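Local coordinates for autoinducer 2-binding protein LsrB (PDB 6DSP), which binds the quorum-sensing signal autoinducer-2, held here as a tetrahydroxytetrahydrofuran, in the cleft of a two-lobed periplasmic binding protein fold, at residues Thr31-Ala34 with Phe35-Ser38; Asp199-Gln202 with Ala203-Val206. One frame throughout, in Å; residues are numbered along the deposited sequence.

Contact 1 of 2, residues Thr31-Ala34 with Phe35-Ser38. With PAV ((2R,4S)-2-methyl-2,3,3,4-tetrahydroxytetrahydrofuran), chain C.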
loop_
_atom_site.group_PDB
_atom_site.type_symbol
_atom_site.label_atom_id
_atom_site.label_comp_id
_atom_site.label_asym_id
_atom_site.label_seq_id
_atom_site.Cartn_x
_atom_site.Cartn_y
_atom_site.Cartn_z
ATOM N N THR A 31 -0.029 -13.482 -0.576
ATOM C CA THR A 31 1.211 -13.917 0.059
ATOM C C THR A 31 2.350 -13.937 -0.963
ATOM O O THR A 31 2.127 -13.840 -2.170
ATOM C CB THR A 31 1.053 -15.318 0.635
ATOM O OG1 THR A 31 0.659 -16.201 -0.406
ATOM C CG2 THR A 31 -0.017 -15.323 1.740
ATOM N N GLY A 32 3.587 -14.025 -0.480
ATOM C CA GLY A 32 4.706 -14.181 -1.402
ATOM C C GLY A 32 5.109 -12.941 -2.177
ATOM O O GLY A 32 5.797 -13.051 -3.192
ATOM N N ASN A 33 4.601 -11.793 -1.810
ATOM C CA ASN A 33 5.107 -10.492 -2.206
ATOM C C ASN A 33 5.815 -9.894 -0.999
ATOM O O ASN A 33 5.327 -10.008 0.130
ATOM C CB ASN A 33 3.902 -9.632 -2.583
ATOM C CG ASN A 33 4.267 -8.206 -2.960
ATOM O OD1 ASN A 33 4.447 -7.335 -2.102
ATOM N ND2 ASN A 33 4.304 -7.941 -4.258
ATOM N N ALA A 34 6.959 -9.266 -1.245
ATOM C CA ALA A 34 7.834 -8.856 -0.159
ATOM C C ALA A 34 7.156 -7.896 0.821
ATOM O O ALA A 34 7.425 -7.946 2.021
ATOM C CB ALA A 34 9.104 -8.231 -0.728
ATOM N N PHE A 35 6.291 -6.998 0.335
ATOM C CA PHE A 35 5.613 -6.057 1.226
ATOM C C PHE A 35 4.833 -6.814 2.290
ATOM O O PHE A 35 4.882 -6.475 3.490
ATOM C CB PHE A 35 4.658 -5.189 0.407
ATOM C CG PHE A 35 3.860 -4.217 1.227
ATOM C CD1 PHE A 35 4.376 -2.975 1.618
ATOM C CD2 PHE A 35 2.599 -4.578 1.666
ATOM C CE1 PHE A 35 3.623 -2.087 2.385
ATOM C CE2 PHE A 35 1.826 -3.701 2.432
ATOM C CZ PHE A 35 2.357 -2.461 2.807
ATOM N N PHE A 36 4.089 -7.832 1.864
ATOM C CA PHE A 36 3.208 -8.564 2.765
ATOM C C PHE A 36 3.982 -9.524 3.638
ATOM O O PHE A 36 3.655 -9.691 4.820
ATOM C CB PHE A 36 2.108 -9.238 1.945
ATOM C CG PHE A 36 1.214 -8.217 1.318
ATOM C CD1 PHE A 36 0.304 -7.518 2.111
ATOM C CD2 PHE A 36 1.318 -7.852 -0.010
ATOM C CE1 PHE A 36 -0.472 -6.491 1.595
ATOM C CE2 PHE A 36 0.513 -6.813 -0.521
ATOM C CZ PHE A 36 -0.394 -6.161 0.297
ATOM N N GLU A 37 5.038 -10.127 3.097
ATOM C CA GLU A 37 5.865 -10.990 3.927
ATOM C C GLU A 37 6.557 -10.194 5.014
ATOM O O GLU A 37 6.639 -10.640 6.162
ATOM C CB GLU A 37 6.861 -11.740 3.050
ATOM C CG GLU A 37 6.157 -12.708 2.083
ATOM C CD GLU A 37 5.291 -13.774 2.793
ATOM O OE1 GLU A 37 5.735 -14.372 3.819
ATOM O OE2 GLU A 37 4.139 -14.012 2.319
ATOM N N SER A 38 7.068 -8.997 4.681
ATOM C CA SER A 38 7.706 -8.156 5.691
ATOM C C SER A 38 6.697 -7.641 6.708
ATOM O O SER A 38 6.999 -7.553 7.913
ATOM C CB SER A 38 8.449 -7.020 5.008
ATOM O OG SER A 38 9.669 -7.497 4.458
HETATM O O2 PAV C . 1.926 0.178 -2.791
HETATM C C2 PAV C . 1.737 -0.980 -1.951
HETATM C C1 PAV C . 2.974 -1.293 -1.081
HETATM O O5 PAV C . 1.720 -2.148 -2.945
HETATM C C5 PAV C . 1.022 -3.158 -2.356
HETATM C C4 PAV C . 0.373 -2.598 -1.077
HETATM O O4 PAV C . -0.983 -3.024 -0.978
HETATM C C3 PAV C . 0.556 -1.089 -1.274
HETATM O O3 PAV C . 0.641 -0.440 -0.035
HETATM O O13 PAV C . -0.497 -0.570 -2.056
#
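N33 and E37 meet where the loop runs into helix 34-50: N33 O takes E37 N, and the E37 carboxylate reaches back to G32. N33 is the N-cap. With CG anti to the backbone N (chi1 177°), N33 OD1 accepts from F35 N at 3.1 Å. The donor sits above the carbonyl plane, and the bond is bent, at 140°. The backbone of N33 works too: N33 O takes E37 N at 3.0 Å and a weaker, strongly bent bond from F36 N. A34 is the first residue of the helix. Its side chain touches S252, while A34 O receives S38 N at 2.9 Å, the next bond of the helix.

The E37 chain is bent at chi2 (-59°), which brings the carboxylate to the loop. E37 OE2 accepts from G32 N at 2.9 Å in a nearly straight bond, from the anti side and out of the carboxylate plane. Y56 OH is a second partner of OE2. CG of E37 also lies against N33 O, at 3.4 Å.

The rings of F35 and F36 reach the ligand. PAV C1 lies over one face of the F35 ring, offset toward its rim, 3.5 Å from F35 CD1. F36 instead brings CZ to PAV O4 at 3.4 Å, with the oxygen at the ring edge. CD2 of F35 stands over the face of F36. They are two of the aromatic residues of the AI-2 pocket.

N33 OD1 is also hydrogen-bonded to S225 OG, in the other lobe, and S225 N binds PAV. The cap of helix 34-50 is therefore also a bond across the cleft in this ligand-bound form.

Contact 2 of 2, residues Asp199-Gln202 with Ala203-Val206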
loop_
_atom_site.group_PDB
_atom_site.type_symbol
_atom_site.label_atom_id
_atom_site.label_comp_id
_atom_site.label_asym_id
_atom_site.label_seq_id
_atom_site.Cartn_x
_atom_site.Cartn_y
_atom_site.Cartn_z
ATOM N N ASP A 199 0.853 -9.548 -10.107
ATOM C CA ASP A 199 1.494 -10.758 -10.580
ATOM C C ASP A 199 2.918 -10.387 -11.005
ATOM O O ASP A 199 3.097 -9.560 -11.899
ATOM C CB ASP A 199 0.683 -11.316 -11.747
ATOM C CG ASP A 199 1.246 -12.607 -12.225
ATOM O OD1 ASP A 199 2.304 -12.614 -12.855
ATOM O OD2 ASP A 199 0.687 -13.635 -11.838
ATOM N N ALA A 200 3.919 -10.984 -10.356
ATOM C CA ALA A 200 5.289 -10.556 -10.550
ATOM C C ALA A 200 5.724 -10.689 -12.010
ATOM O O ALA A 200 6.355 -9.772 -12.560
ATOM C CB ALA A 200 6.208 -11.329 -9.606
ATOM N N GLU A 201 5.403 -11.807 -12.662
ATOM C CA GLU A 201 5.799 -11.964 -14.058
ATOM C C GLU A 201 5.029 -11.005 -14.965
ATOM O O GLU A 201 5.601 -10.435 -15.906
ATOM C CB GLU A 201 5.640 -13.422 -14.515
ATOM C CG GLU A 201 6.521 -14.463 -13.759
ATOM C CD GLU A 201 8.005 -14.366 -14.073
ATOM O OE1 GLU A 201 8.619 -15.358 -14.503
ATOM O OE2 GLU A 201 8.590 -13.298 -13.875
ATOM N N GLN A 202 3.746 -10.769 -14.675
ATOM C CA GLN A 202 2.988 -9.836 -15.499
ATOM C C GLN A 202 3.478 -8.404 -15.326
ATOM O O GLN A 202 3.400 -7.603 -16.272
ATOM C CB GLN A 202 1.477 -9.931 -15.200
ATOM C CG GLN A 202 0.762 -9.093 -16.254
ATOM C CD GLN A 202 -0.718 -9.197 -16.323
ATOM O OE1 GLN A 202 -1.388 -9.328 -15.301
ATOM N NE2 GLN A 202 -1.262 -9.102 -17.557
ATOM N N ALA A 203 3.965 -8.046 -14.145
ATOM C CA ALA A 203 4.459 -6.678 -13.960
ATOM C C ALA A 203 5.674 -6.418 -14.831
ATOM O O ALA A 203 5.850 -5.295 -15.314
ATOM C CB ALA A 203 4.807 -6.470 -12.500
ATOM N N ILE A 204 6.508 -7.436 -15.057
ATOM C CA ILE A 204 7.612 -7.281 -15.994
ATOM C C ILE A 204 7.082 -7.097 -17.404
ATOM O O ILE A 204 7.540 -6.215 -18.145
ATOM C CB ILE A 204 8.567 -8.488 -15.937
ATOM C CG1 ILE A 204 9.092 -8.667 -14.517
ATOM C CG2 ILE A 204 9.694 -8.345 -16.961
ATOM C CD1 ILE A 204 9.799 -10.020 -14.299
ATOM N N SER A 205 6.139 -7.953 -17.813
ATOM C CA SER A 205 5.613 -7.895 -19.174
ATOM C C SER A 205 4.896 -6.569 -19.442
ATOM O O SER A 205 5.088 -5.936 -20.488
ATOM C CB SER A 205 4.647 -9.053 -19.382
ATOM O OG SER A 205 4.202 -9.031 -20.726
ATOM N N VAL A 206 4.048 -6.139 -18.514
ATOM C CA VAL A 206 3.415 -4.824 -18.627
ATOM C C VAL A 206 4.458 -3.707 -18.626
ATOM O O VAL A 206 4.353 -2.759 -19.416
ATOM C CB VAL A 206 2.362 -4.652 -17.515
ATOM C CG1 VAL A 206 1.868 -3.195 -17.440
ATOM C CG2 VAL A 206 1.207 -5.582 -17.755
#
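The backbone enters helix 200-213 here, and A203 N closes the first turn by donating to D199 O at 2.8 Å. D199 is the N-cap. D199 OD1 accepts from Q202 N at 3.0 Å through the anti lone pair, so both a side-chain and a main-chain oxygen of D199 serve the first turn. S205 N to E201 O and V206 N to Q202 O continue the helix; the latter is short and nearly straight. I204 N has weaker bonds, one to A200 O and one to E201 O.

This surface turn begins the helix that follows strand 187-195. The side chains add van der Waals contacts. E201 and I204 run side by side and point the same way. E201 is bent at chi2 (-70°), and E201 OE2 comes to 3.5 Å from I204 CD1. CG1 of I204 packs against A200 O. I204 also joins the turn to Q233 and N237 of helix 227-237. The CB of A203 is 3.6 Å from D199 O, and A203 packs on the loops at S196 and T226.

Q202 is extended beyond CG, and its OE1 is hydrogen-bonded to N197 ND2. Where Q202 and V206 meet, the Q202 CG methylene lies 3.8 Å from the V206 CG2 methyl.

In the fold
Contacts 1 and 2 are helix starts in the two lobes of the binding protein. Contact 1 follows strand 23-27 of the mixed sheet; contact 2 follows strand 187-195 of the four-stranded parallel sheet. Their centres are 16 Å apart and their nearest atoms about 7 Å, without touching. PAV lies in the cleft. Contact 1 meets it directly through F35 and F36, whereas the A203 side chain of contact 2 is about 11 Å from PAV. The loop at S225 and T226, in the same lobe as contact 2, links the two: S225 bonds N33 and the ligand, and the next residue, T226, is touched by A203.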